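Local coordinates for endonuclease EndoMS (Thermococcus kodakarensis KOD1, PDB 5GKE), which binds double-stranded DNA as a two-subunit assembly and acts as a mismatch restriction endonuclease, at residues A[62-67]-A[103-108]; A[77-82]-A[96-101]; A[189-194]-A[222-227]. The protein carries 1 engineered substitution. One frame throughout, in Å; residues are numbered along the deposited sequence.

Interaction 1: residues A[62-67]-A[103-108]; sequences GSFLIH and ETLEVE. With nucleotides of chain D.
The strands bearing Phe-64 with Ile-66 and Leu-105 with Val-107 face each other at an angle of 48°, their axes 10.0 Å apart at closest approach, too far for backbone pairing, so the contact is made by side chains. Ile-66 and Leu-105 meet tip to tip, CD1 of the first lying 3.7 Å from CD2 of the second. The same Ile-66 CD1 touches Val-107 CG2 at 3.9 Å, the two side chains running alongside one another and pointing opposite ways. Phe-64 crosses the same leucine and valine obliquely: its CD2 is 4.0 Å from Leu-105 CD2 and its CZ 3.9 Å from Val-107 CG2. A first torsion of -164°, which swings the ring away from its own backbone N, carries it across the gap. Both strands belong to one curled antiparallel sheet of the PH-like N-terminal domain without being neighbours in it; the four side chains bridge them, beside Leu-94 and Val-39. The outer side of strand 64-67 meets the second subunit, where Leu-65 packs on His-67 of that chain. At the start of the other strand, Glu-103 turns to the DNA: its OE2 accepts a hydrogen bond from N2 of guanine DG8 of chain D at 2.9 Å. OE1 has Arg-44 and Tyr-41 as partners, which probably restricts rotation of the carboxylate. Leu-105 CD1 comes within 4.1 Å of O6 of the same guanine.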
loop_
_atom_site.group_PDB
_atom_site.type_symbol
_atom_site.label_atom_id
_atom_site.label_comp_id
_atom_site.label_asym_id
_atom_site.label_seq_id
_atom_site.Cartn_x
_atom_site.Cartn_y
_atom_site.Cartn_z
ATOM N N GLY A 62 -16.067 -4.238 7.609
ATOM C CA GLY A 62 -16.409 -4.093 6.212
ATOM C C GLY A 62 -15.264 -4.359 5.260
ATOM O O GLY A 62 -15.475 -4.437 4.051
ATOM N N SER A 63 -14.051 -4.484 5.793
ATOM C CA SER A 63 -12.899 -4.845 4.967
ATOM C C SER A 63 -13.168 -6.188 4.304
ATOM O O SER A 63 -13.685 -7.123 4.927
ATOM C CB SER A 63 -11.622 -4.896 5.793
ATOM O OG SER A 63 -11.475 -3.704 6.538
ATOM N N PHE A 64 -12.849 -6.243 3.023
ATOM C CA PHE A 64 -13.231 -7.335 2.161
ATOM C C PHE A 64 -11.983 -7.665 1.375
ATOM O O PHE A 64 -11.484 -6.793 0.667
ATOM C CB PHE A 64 -14.384 -6.919 1.231
ATOM C CG PHE A 64 -15.086 -8.072 0.570
ATOM C CD1 PHE A 64 -16.446 -8.232 0.701
ATOM C CD2 PHE A 64 -14.383 -9.009 -0.155
ATOM C CE1 PHE A 64 -17.088 -9.301 0.112
ATOM C CE2 PHE A 64 -15.024 -10.081 -0.743
ATOM C CZ PHE A 64 -16.369 -10.231 -0.611
ATOM N N LEU A 65 -11.469 -8.891 1.505
ATOM C CA LEU A 65 -10.232 -9.285 0.816
ATOM C C LEU A 65 -10.397 -10.559 0.011
ATOM O O LEU A 65 -10.890 -11.563 0.519
ATOM C CB LEU A 65 -9.091 -9.488 1.811
ATOM C CG LEU A 65 -8.901 -8.448 2.909
ATOM C CD1 LEU A 65 -7.803 -8.889 3.839
ATOM C CD2 LEU A 65 -8.567 -7.109 2.313
ATOM N N ILE A 66 -9.987 -10.518 -1.248
ATOM C CA ILE A 66 -9.852 -11.730 -2.053
ATOM C C ILE A 66 -8.361 -12.010 -2.335
ATOM O O ILE A 66 -7.657 -11.180 -2.930
ATOM C CB ILE A 66 -10.615 -11.626 -3.390
ATOM C CG1 ILE A 66 -12.121 -11.456 -3.159
ATOM C CG2 ILE A 66 -10.356 -12.860 -4.244
ATOM C CD1 ILE A 66 -12.580 -10.049 -3.131
ATOM N N HIS A 67 -7.878 -13.172 -1.911
ATOM C CA HIS A 67 -6.460 -13.500 -2.076
ATOM C C HIS A 67 -6.261 -14.680 -2.994
ATOM O O HIS A 67 -6.913 -15.716 -2.839
ATOM C CB HIS A 67 -5.798 -13.809 -0.741
ATOM C CG HIS A 67 -5.311 -12.607 0.002
ATOM N ND1 HIS A 67 -4.121 -11.974 -0.307
ATOM C CD2 HIS A 67 -5.826 -11.943 1.059
ATOM C CE1 HIS A 67 -3.941 -10.964 0.521
ATOM N NE2 HIS A 67 -4.959 -10.919 1.365
ATOM N N GLU A 103 -18.464 2.274 -5.122
ATOM C CA GLU A 103 -17.743 1.088 -5.548
ATOM C C GLU A 103 -18.544 -0.174 -5.240
ATOM O O GLU A 103 -19.076 -0.319 -4.140
ATOM C CB GLU A 103 -16.382 1.021 -4.857
ATOM C CG GLU A 103 -15.472 2.203 -5.152
ATOM C CD GLU A 103 -14.026 1.934 -4.781
ATOM O OE1 GLU A 103 -13.195 1.773 -5.708
ATOM O OE2 GLU A 103 -13.724 1.892 -3.563
ATOM N N THR A 104 -18.620 -1.088 -6.202
ATOM C CA THR A 104 -19.181 -2.406 -5.945
ATOM C C THR A 104 -18.170 -3.497 -6.274
ATOM O O THR A 104 -17.451 -3.416 -7.271
ATOM C CB THR A 104 -20.478 -2.663 -6.739
ATOM O OG1 THR A 104 -20.284 -2.318 -8.113
ATOM C CG2 THR A 104 -21.604 -1.847 -6.183
ATOM N N LEU A 105 -18.118 -4.507 -5.409
ATOM C CA LEU A 105 -17.255 -5.660 -5.597
ATOM C C LEU A 105 -18.095 -6.934 -5.658
ATOM O O LEU A 105 -18.642 -7.342 -4.676
ATOM C CB LEU A 105 -16.239 -5.736 -4.447
ATOM C CG LEU A 105 -15.196 -6.847 -4.515
ATOM C CD1 LEU A 105 -14.493 -6.785 -5.857
ATOM C CD2 LEU A 105 -14.193 -6.719 -3.384
ATOM N N GLU A 106 -18.203 -7.601 -6.790
ATOM C CA GLU A 106 -19.056 -8.787 -6.796
ATOM C C GLU A 106 -18.251 -10.072 -6.812
ATOM O O GLU A 106 -17.407 -10.276 -7.700
ATOM C CB GLU A 106 -20.007 -8.762 -7.990
ATOM C CG GLU A 106 -21.197 -7.858 -7.797
ATOM C CD GLU A 106 -22.187 -7.956 -8.932
ATOM O OE1 GLU A 106 -21.769 -8.310 -10.057
ATOM O OE2 GLU A 106 -23.383 -7.680 -8.702
ATOM N N VAL A 107 -18.503 -10.947 -5.840
ATOM C CA VAL A 107 -17.839 -12.247 -5.863
ATOM C C VAL A 107 -18.842 -13.365 -6.082
ATOM O O VAL A 107 -19.609 -13.718 -5.180
ATOM C CB VAL A 107 -17.056 -12.529 -4.574
ATOM C CG1 VAL A 107 -16.342 -13.866 -4.682
ATOM C CG2 VAL A 107 -16.064 -11.430 -4.309
ATOM N N GLU A 108 -18.804 -13.931 -7.285
ATOM C CA GLU A 108 -19.669 -15.035 -7.649
ATOM C C GLU A 108 -19.094 -16.336 -7.115
ATOM O O GLU A 108 -18.019 -16.759 -7.533
ATOM C CB GLU A 108 -19.818 -15.114 -9.165
ATOM C CG GLU A 108 -20.863 -16.129 -9.618
ATOM C CD GLU A 108 -20.850 -16.382 -11.122
ATOM O OE1 GLU A 108 -20.282 -15.554 -11.874
ATOM O OE2 GLU A 108 -21.412 -17.417 -11.547
ATOM P P DG D 8 -4.629 -0.480 -8.806
ATOM O OP1 DG D 8 -4.621 -1.782 -8.090
ATOM O OP2 DG D 8 -4.123 -0.425 -10.198
ATOM O "O5'" DG D 8 -6.130 0.055 -8.793
ATOM C "C5'" DG D 8 -6.448 1.309 -9.360
ATOM C "C4'" DG D 8 -7.451 2.042 -8.497
ATOM O "O4'" DG D 8 -8.625 1.219 -8.344
ATOM C "C3'" DG D 8 -6.973 2.357 -7.080
ATOM O "O3'" DG D 8 -7.523 3.576 -6.639
ATOM C "C2'" DG D 8 -7.505 1.189 -6.264
ATOM C "C1'" DG D 8 -8.813 0.886 -6.977
ATOM N N9 DG D 8 -9.174 -0.520 -6.892
ATOM C C8 DG D 8 -8.611 -1.554 -7.596
ATOM N N7 DG D 8 -9.116 -2.714 -7.302
ATOM C C5 DG D 8 -10.071 -2.431 -6.335
ATOM C C6 DG D 8 -10.941 -3.297 -5.642
ATOM O O6 DG D 8 -11.038 -4.526 -5.747
ATOM N N1 DG D 8 -11.751 -2.607 -4.745
ATOM C C2 DG D 8 -11.723 -1.244 -4.544
ATOM N N2 DG D 8 -12.586 -0.761 -3.642
ATOM N N3 DG D 8 -10.909 -0.418 -5.188
ATOM C C4 DG D 8 -10.113 -1.083 -6.066
#

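Interaction 2: residues A[77-82]-A[96-101]. With nucleotides of chain D; nucleotides of chain C.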
loop_
_atom_site.group_PDB
_atom_site.type_symbol
_atom_site.label_atom_id
_atom_site.label_comp_id
_atom_site.label_asym_id
_atom_site.label_seq_id
_atom_site.Cartn_x
_atom_site.Cartn_y
_atom_site.Cartn_z
ATOM N N TRP A 77 -10.411 -6.153 -3.458
ATOM C CA TRP A 77 -10.746 -5.806 -2.081
ATOM C C TRP A 77 -11.761 -4.689 -1.993
ATOM O O TRP A 77 -12.016 -3.982 -2.963
ATOM C CB TRP A 77 -9.495 -5.389 -1.293
ATOM C CG TRP A 77 -8.978 -4.055 -1.760
ATOM C CD1 TRP A 77 -9.230 -2.832 -1.207
ATOM C CD2 TRP A 77 -8.163 -3.816 -2.900
ATOM N NE1 TRP A 77 -8.616 -1.848 -1.930
ATOM C CE2 TRP A 77 -7.954 -2.428 -2.987
ATOM C CE3 TRP A 77 -7.584 -4.644 -3.869
ATOM C CZ2 TRP A 77 -7.188 -1.843 -3.985
ATOM C CZ3 TRP A 77 -6.821 -4.064 -4.867
ATOM C CH2 TRP A 77 -6.632 -2.677 -4.919
ATOM N N GLN A 78 -12.336 -4.545 -0.806
ATOM C CA GLN A 78 -12.930 -3.288 -0.394
ATOM C C GLN A 78 -12.345 -2.909 0.951
ATOM O O GLN A 78 -12.127 -3.767 1.792
ATOM C CB GLN A 78 -14.453 -3.388 -0.301
ATOM C CG GLN A 78 -15.178 -3.395 -1.626
ATOM C CD GLN A 78 -15.375 -1.999 -2.199
ATOM O OE1 GLN A 78 -14.410 -1.266 -2.426
ATOM N NE2 GLN A 78 -16.638 -1.629 -2.444
ATOM N N PRO A 79 -12.082 -1.618 1.152
ATOM C CA PRO A 79 -11.596 -1.053 2.416
ATOM C C PRO A 79 -12.715 -0.953 3.466
ATOM O O PRO A 79 -13.884 -1.061 3.098
ATOM C CB PRO A 79 -11.071 0.322 1.992
ATOM C CG PRO A 79 -11.873 0.667 0.785
ATOM C CD PRO A 79 -12.113 -0.622 0.068
ATOM N N PRO A 80 -12.364 -0.760 4.755
ATOM C CA PRO A 80 -13.343 -0.679 5.848
ATOM C C PRO A 80 -14.505 0.240 5.495
ATOM O O PRO A 80 -14.280 1.235 4.831
ATOM C CB PRO A 80 -12.541 -0.060 6.992
ATOM C CG PRO A 80 -11.166 -0.412 6.727
ATOM C CD PRO A 80 -11.000 -0.485 5.233
ATOM N N GLY A 81 -15.717 -0.088 5.922
ATOM C CA GLY A 81 -16.866 0.729 5.596
ATOM C C GLY A 81 -17.781 0.194 4.508
ATOM O O GLY A 81 -18.941 0.580 4.433
ATOM N N SER A 82 -17.279 -0.693 3.660
ATOM C CA SER A 82 -18.164 -1.403 2.762
ATOM C C SER A 82 -19.242 -2.159 3.521
ATOM O O SER A 82 -19.015 -2.603 4.644
ATOM C CB SER A 82 -17.370 -2.358 1.909
ATOM O OG SER A 82 -16.361 -1.613 1.283
ATOM N N SER A 96 -20.936 -6.456 -1.188
ATOM C CA SER A 96 -20.006 -5.361 -0.773
ATOM C C SER A 96 -20.061 -4.027 -1.580
ATOM O O SER A 96 -19.324 -3.831 -2.558
ATOM C CB SER A 96 -18.556 -5.839 -0.767
ATOM O OG SER A 96 -17.738 -4.852 -0.163
ATOM N N ILE A 97 -21.006 -3.168 -1.225
ATOM C CA ILE A 97 -21.111 -1.825 -1.787
ATOM C C ILE A 97 -20.385 -0.769 -0.941
ATOM O O ILE A 97 -20.382 -0.824 0.284
ATOM C CB ILE A 97 -22.594 -1.435 -1.939
ATOM C CG1 ILE A 97 -23.217 -2.232 -3.085
ATOM C CG2 ILE A 97 -22.760 0.062 -2.162
ATOM C CD1 ILE A 97 -24.735 -2.144 -3.156
ATOM N N ARG A 98 -19.750 0.191 -1.599
ATOM C CA ARG A 98 -19.123 1.293 -0.890
ATOM C C ARG A 98 -19.740 2.603 -1.360
ATOM O O ARG A 98 -20.087 2.782 -2.552
ATOM C CB ARG A 98 -17.614 1.280 -1.122
ATOM C CG ARG A 98 -16.800 2.156 -0.221
ATOM C CD ARG A 98 -15.324 2.023 -0.594
ATOM N NE ARG A 98 -14.500 3.073 0.013
ATOM C CZ ARG A 98 -13.386 3.551 -0.532
ATOM N NH1 ARG A 98 -12.974 3.071 -1.694
ATOM N NH2 ARG A 98 -12.679 4.501 0.078
ATOM N N ARG A 99 -19.904 3.516 -0.416
ATOM C CA ARG A 99 -20.388 4.846 -0.754
ATOM C C ARG A 99 -19.250 5.850 -0.576
ATOM O O ARG A 99 -18.462 5.737 0.366
ATOM C CB ARG A 99 -21.587 5.204 0.120
ATOM C CG ARG A 99 -22.818 5.630 -0.646
ATOM C CD ARG A 99 -24.070 5.403 0.201
ATOM N NE ARG A 99 -25.266 5.257 -0.626
ATOM C CZ ARG A 99 -26.375 4.629 -0.245
ATOM N NH1 ARG A 99 -26.455 4.073 0.961
ATOM N NH2 ARG A 99 -27.407 4.556 -1.079
ATOM N N LYS A 100 -19.155 6.814 -1.484
ATOM C CA LYS A 100 -18.092 7.835 -1.441
ATOM C C LYS A 100 -16.668 7.262 -1.313
ATOM O O LYS A 100 -16.091 7.227 -0.227
ATOM C CB LYS A 100 -18.342 8.856 -0.326
ATOM C CG LYS A 100 -17.706 10.220 -0.647
ATOM C CD LYS A 100 -18.254 11.352 0.209
ATOM C CE LYS A 100 -17.523 12.655 -0.082
ATOM N NZ LYS A 100 -16.199 12.680 0.610
ATOM N N PRO A 101 -16.108 6.786 -2.428
ATOM C CA PRO A 101 -16.810 6.865 -3.709
ATOM C C PRO A 101 -17.680 5.654 -3.917
ATOM O O PRO A 101 -17.613 4.715 -3.122
ATOM C CB PRO A 101 -15.679 6.892 -4.732
ATOM C CG PRO A 101 -14.565 6.143 -4.070
ATOM C CD PRO A 101 -14.708 6.361 -2.576
ATOM P P DG D 8 -4.629 -0.480 -8.806
ATOM O OP1 DG D 8 -4.621 -1.782 -8.090
ATOM O OP2 DG D 8 -4.123 -0.425 -10.198
ATOM O "O5'" DG D 8 -6.130 0.055 -8.793
ATOM C "C5'" DG D 8 -6.448 1.309 -9.360
ATOM C "C4'" DG D 8 -7.451 2.042 -8.497
ATOM O "O4'" DG D 8 -8.625 1.219 -8.344
ATOM C "C3'" DG D 8 -6.973 2.357 -7.080
ATOM O "O3'" DG D 8 -7.523 3.576 -6.639
ATOM C "C2'" DG D 8 -7.505 1.189 -6.264
ATOM C "C1'" DG D 8 -8.813 0.886 -6.977
ATOM N N9 DG D 8 -9.174 -0.520 -6.892
ATOM C C8 DG D 8 -8.611 -1.554 -7.596
ATOM N N7 DG D 8 -9.116 -2.714 -7.302
ATOM C C5 DG D 8 -10.071 -2.431 -6.335
ATOM C C6 DG D 8 -10.941 -3.297 -5.642
ATOM O O6 DG D 8 -11.038 -4.526 -5.747
ATOM N N1 DG D 8 -11.751 -2.607 -4.745
ATOM C C2 DG D 8 -11.723 -1.244 -4.544
ATOM N N2 DG D 8 -12.586 -0.761 -3.642
ATOM N N3 DG D 8 -10.909 -0.418 -5.188
ATOM C C4 DG D 8 -10.113 -1.083 -6.066
ATOM P P DG C 2 -15.169 15.763 1.180
ATOM O OP1 DG C 2 -16.246 16.698 1.595
ATOM O OP2 DG C 2 -15.320 14.995 -0.077
ATOM O "O5'" DG C 2 -13.788 16.562 1.054
ATOM C "C5'" DG C 2 -13.804 17.968 0.889
ATOM C "C4'" DG C 2 -12.399 18.536 0.939
ATOM O "O4'" DG C 2 -11.824 18.342 2.260
ATOM C "C3'" DG C 2 -11.421 17.916 -0.044
ATOM O "O3'" DG C 2 -10.625 18.936 -0.595
ATOM C "C2'" DG C 2 -10.603 16.954 0.821
ATOM C "C1'" DG C 2 -10.587 17.667 2.162
ATOM N N9 DG C 2 -10.487 16.756 3.301
ATOM C C8 DG C 2 -11.208 15.604 3.496
ATOM N N7 DG C 2 -10.921 14.997 4.611
ATOM C C5 DG C 2 -9.953 15.797 5.198
ATOM C C6 DG C 2 -9.269 15.640 6.424
ATOM O O6 DG C 2 -9.391 14.736 7.258
ATOM N N1 DG C 2 -8.362 16.671 6.647
ATOM C C2 DG C 2 -8.147 17.721 5.793
ATOM N N2 DG C 2 -7.231 18.615 6.181
ATOM N N3 DG C 2 -8.785 17.886 4.639
ATOM C C4 DG C 2 -9.673 16.886 4.410
#
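Ser-82 and Arg-98 are where the two backbones come closest, their CA atoms 4.6 Å apart; a type II turn from Pro-79 to Ser-82 brings the first segment round to Ile-97, whose O takes a CA-H...O contact from Ser-82 CA. Inside the turn, Ser-82 OG donates to Pro-79 O at 3.1 Å. Gln-78, bent at chi2, lays CG 3.3 Å from the OG of Ser-96, a buried hydroxyl without a polar partner, and its NE2 makes a weak bond to Ser-96 O. The guanidinium of Arg-98, at the end of an extended chain, is sandwiched between two prolines: Pro-79 CG lies 3.4 Å above one face and Pro-101 CD 3.6 Å above the opposite one. Its close acidic partner is Glu-103, modelled doubtfully near. Trp-77 stacks one face on guanine DG8 of chain D, and its backbone N donates a nearly straight bond (172°) to the guanine O6, 2.9 Å away. With an alanine here, the guanine would probably lose its stacking surface and Arg-72 of the second subunit its cation-pi partner. The Trp-77 stack together with backbone recognition of O6 is consistent with a guanine turned out of the duplex and held by the protein.

Interaction 3: residues A[189-194]-A[222-227]. With nucleotides of chain D; nucleotides of chain C.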
loop_
_atom_site.group_PDB
_atom_site.type_symbol
_atom_site.label_atom_id
_atom_site.label_comp_id
_atom_site.label_asym_id
_atom_site.label_seq_id
_atom_site.Cartn_x
_atom_site.Cartn_y
_atom_site.Cartn_z
ATOM N N ALA A 189 11.755 12.559 -2.304
ATOM C CA ALA A 189 12.093 13.249 -1.062
ATOM C C ALA A 189 12.742 14.595 -1.338
ATOM O O ALA A 189 12.431 15.586 -0.673
ATOM C CB ALA A 189 13.013 12.398 -0.192
ATOM N N VAL A 190 13.641 14.623 -2.317
ATOM C CA VAL A 190 14.390 15.836 -2.621
ATOM C C VAL A 190 13.474 16.891 -3.238
ATOM O O VAL A 190 13.648 18.086 -3.000
ATOM C CB VAL A 190 15.584 15.531 -3.543
ATOM C CG1 VAL A 190 16.440 16.747 -3.698
ATOM C CG2 VAL A 190 16.439 14.407 -2.924
ATOM N N ARG A 191 12.476 16.431 -3.985
ATOM C CA ARG A 191 11.458 17.288 -4.566
ATOM C C ARG A 191 10.615 17.931 -3.482
ATOM O O ARG A 191 10.245 19.094 -3.592
ATOM C CB ARG A 191 10.539 16.503 -5.518
ATOM C CG ARG A 191 11.207 15.960 -6.757
ATOM C CD ARG A 191 10.181 15.587 -7.824
ATOM N NE ARG A 191 10.831 14.843 -8.893
ATOM C CZ ARG A 191 10.763 13.524 -9.058
ATOM N NH1 ARG A 191 10.031 12.770 -8.243
ATOM N NH2 ARG A 191 11.420 12.960 -10.063
ATOM N N GLN A 192 10.274 17.148 -2.462
ATOM C CA GLN A 192 9.615 17.672 -1.274
ATOM C C GLN A 192 10.466 18.786 -0.644
ATOM O O GLN A 192 10.021 19.920 -0.504
ATOM C CB GLN A 192 9.385 16.553 -0.258
ATOM C CG GLN A 192 7.960 16.030 -0.164
ATOM C CD GLN A 192 7.848 14.862 0.825
ATOM O OE1 GLN A 192 7.545 15.036 2.024
ATOM N NE2 GLN A 192 8.107 13.673 0.326
ATOM N N LEU A 193 11.701 18.440 -0.290
ATOM C CA LEU A 193 12.641 19.359 0.320
ATOM C C LEU A 193 12.840 20.647 -0.495
ATOM O O LEU A 193 12.755 21.734 0.044
ATOM C CB LEU A 193 13.991 18.664 0.520
ATOM C CG LEU A 193 15.055 19.528 1.216
ATOM C CD1 LEU A 193 14.515 20.045 2.547
ATOM C CD2 LEU A 193 16.372 18.768 1.431
ATOM N N LYS A 194 13.121 20.510 -1.786
ATOM C CA LYS A 194 13.332 21.656 -2.653
ATOM C C LYS A 194 12.095 22.538 -2.651
ATOM O O LYS A 194 12.178 23.759 -2.551
ATOM C CB LYS A 194 13.667 21.190 -4.079
ATOM C CG LYS A 194 13.652 22.272 -5.163
ATOM C CD LYS A 194 14.265 21.735 -6.455
ATOM C CE LYS A 194 14.421 22.807 -7.528
ATOM N NZ LYS A 194 13.132 23.249 -8.093
ATOM N N LYS A 222 20.868 12.148 -4.742
ATOM C CA LYS A 222 22.115 12.873 -4.470
ATOM C C LYS A 222 22.443 13.833 -5.616
ATOM O O LYS A 222 22.854 14.975 -5.395
ATOM C CB LYS A 222 23.278 11.901 -4.245
ATOM C CG LYS A 222 24.662 12.515 -4.454
ATOM C CD LYS A 222 25.784 11.491 -4.248
ATOM C CE LYS A 222 27.128 12.022 -4.727
ATOM N NZ LYS A 222 27.775 11.116 -5.723
ATOM N N ARG A 223 22.240 13.361 -6.839
ATOM C CA ARG A 223 22.417 14.189 -8.023
ATOM C C ARG A 223 21.573 15.460 -7.913
ATOM O O ARG A 223 22.091 16.566 -8.027
ATOM C CB ARG A 223 22.058 13.385 -9.282
ATOM C CG ARG A 223 22.082 14.168 -10.587
ATOM C CD ARG A 223 22.222 13.242 -11.799
ATOM N NE ARG A 223 21.077 12.352 -11.990
ATOM C CZ ARG A 223 21.145 11.021 -11.962
ATOM N NH1 ARG A 223 22.309 10.419 -11.751
ATOM N NH2 ARG A 223 20.049 10.287 -12.149
ATOM N N LEU A 224 20.282 15.300 -7.651
ATOM C CA LEU A 224 19.375 16.442 -7.534
ATOM C C LEU A 224 19.634 17.299 -6.298
ATOM O O LEU A 224 19.468 18.516 -6.324
ATOM C CB LEU A 224 17.940 15.955 -7.513
ATOM C CG LEU A 224 16.865 17.024 -7.397
ATOM C CD1 LEU A 224 17.057 18.113 -8.452
ATOM C CD2 LEU A 224 15.521 16.357 -7.553
ATOM N N LEU A 225 20.023 16.649 -5.212
ATOM C CA LEU A 225 20.319 17.347 -3.981
ATOM C C LEU A 225 21.432 18.341 -4.227
ATOM O O LEU A 225 21.280 19.535 -3.991
ATOM C CB LEU A 225 20.731 16.358 -2.890
ATOM C CG LEU A 225 20.720 16.917 -1.475
ATOM C CD1 LEU A 225 19.290 17.063 -0.998
ATOM C CD2 LEU A 225 21.522 16.032 -0.531
ATOM N N GLU A 226 22.550 17.822 -4.720
ATOM C CA GLU A 226 23.747 18.610 -4.943
ATOM C C GLU A 226 23.518 19.731 -5.937
ATOM O O GLU A 226 23.920 20.866 -5.703
ATOM C CB GLU A 226 24.873 17.709 -5.422
ATOM C CG GLU A 226 25.368 16.775 -4.345
ATOM C CD GLU A 226 26.355 15.751 -4.869
ATOM O OE1 GLU A 226 26.431 15.578 -6.107
ATOM O OE2 GLU A 226 27.055 15.124 -4.041
ATOM N N LYS A 227 22.854 19.411 -7.039
ATOM C CA LYS A 227 22.547 20.407 -8.047
ATOM C C LYS A 227 21.838 21.596 -7.419
ATOM O O LYS A 227 22.113 22.729 -7.746
ATOM C CB LYS A 227 21.692 19.793 -9.166
ATOM C CG LYS A 227 20.914 20.809 -10.025
ATOM C CD LYS A 227 20.192 20.121 -11.194
ATOM C CE LYS A 227 19.198 21.054 -11.897
ATOM N NZ LYS A 227 17.998 21.409 -11.063
ATOM P P DG D 5 10.589 9.730 -10.876
ATOM O OP1 DG D 5 10.452 10.800 -11.895
ATOM O OP2 DG D 5 10.984 10.080 -9.500
ATOM O "O5'" DG D 5 9.206 8.939 -10.824
ATOM C "C5'" DG D 5 8.644 8.421 -12.022
ATOM C "C4'" DG D 5 7.488 7.488 -11.713
ATOM O "O4'" DG D 5 7.968 6.353 -10.929
ATOM C "C3'" DG D 5 6.348 8.112 -10.889
ATOM O "O3'" DG D 5 5.114 7.646 -11.386
ATOM C "C2'" DG D 5 6.614 7.563 -9.493
ATOM C "C1'" DG D 5 7.093 6.170 -9.847
ATOM N N9 DG D 5 7.775 5.476 -8.756
ATOM C C8 DG D 5 8.648 6.004 -7.838
ATOM N N7 DG D 5 9.075 5.126 -6.965
ATOM C C5 DG D 5 8.425 3.950 -7.324
ATOM C C6 DG D 5 8.482 2.656 -6.746
ATOM O O6 DG D 5 9.140 2.283 -5.774
ATOM N N1 DG D 5 7.664 1.750 -7.421
ATOM C C2 DG D 5 6.895 2.061 -8.520
ATOM N N2 DG D 5 6.164 1.065 -9.046
ATOM N N3 DG D 5 6.841 3.266 -9.064
ATOM C C4 DG D 5 7.627 4.152 -8.421
ATOM P P DC C 6 6.357 12.067 3.678
ATOM O OP1 DC C 6 7.723 12.449 4.104
ATOM O OP2 DC C 6 6.128 11.675 2.272
ATOM O "O5'" DC C 6 5.912 10.868 4.628
ATOM C "C5'" DC C 6 5.934 11.066 6.034
ATOM C "C4'" DC C 6 5.369 9.870 6.764
ATOM O "O4'" DC C 6 4.046 9.567 6.261
ATOM C "C3'" DC C 6 6.165 8.583 6.618
ATOM O "O3'" DC C 6 6.016 7.826 7.806
ATOM C "C2'" DC C 6 5.483 7.913 5.432
ATOM C "C1'" DC C 6 4.031 8.266 5.708
ATOM N N1 DC C 6 3.144 8.290 4.502
ATOM C C2 DC C 6 2.010 7.475 4.464
ATOM O O2 DC C 6 1.782 6.719 5.413
ATOM N N3 DC C 6 1.198 7.525 3.380
ATOM C C4 DC C 6 1.482 8.361 2.369
ATOM N N4 DC C 6 0.653 8.378 1.317
ATOM C C5 DC C 6 2.630 9.207 2.394
ATOM C C6 DC C 6 3.421 9.145 3.471
#
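Two helices of the PD-(D/E)XK nuclease domain meet here, each the connection of a beta-alpha-beta crossover: helix 187-204 joins the parallel strands 175-180 and 208-214, and helix 219-227 joins 208-214 to 231-234. They lie side by side, nearly parallel at 19°, with axes 9.8 Å apart. Val-190 is central to the contact. Its CG1 rests 3.7 Å from Leu-224 CG and 3.9 Å from Leu-225 CD1, reaching between the two leucines because chi1 of -173° turns that methyl away from its own backbone N. Val-190 and Leu-224 lie flank to flank, each directed toward the other's helix. Leu-225 CD1 also touches Leu-193 CD2, at 4.2 Å, and all but Leu-224 of this group press on Leu-212 of the sheet below. Other residues of helix 187-204 reach the metal site and the DNA. Gln-192, with Glu-179, belongs to the magnesium site, and the side chain of Leu-193 is about 8 Å from the metal. Arg-191 runs its extended chain outward to the phosphate of DG5 of chain D. OP2 sits in the plane of the guanidinium at its edge and receives two bonds, from NH1 at 3.1 Å and NH2 at 3.0 Å; NH2 also reaches OP1 weakly. Lys-194 forms salt bridges with Glu-198 of both chains, which probably offset the nearby like charges, Lys-227 NZ being 6.0 Å from Lys-194 NZ. One helix thus carries an apolar face against its neighbour, a metal-site residue and a phosphate-binding arginine, consistent with coupling DNA contact to the metal site.

Interactions 1 and 2 are neighbours in the PH-like N-terminal domain, their centres about 9 Å apart. Along the chain interaction 2 is nested within the loop closed by interaction 1, and strands 64-67 and 76-78, like 92-98 and 103-109, are adjacent in one curled sheet. A probable hydrogen bond between Phe-64 O and Gln-78 N joins them, and both reach the same guanine. Interaction 3 comes later, in the nuclease domain on the opposite side of the chain's centre, its own centre about 41 and 38 Å from those of interactions 1 and 2. This is consistent with base recognition in one domain and metal-dependent cleavage in the other; all three contacts adjoin the second subunit.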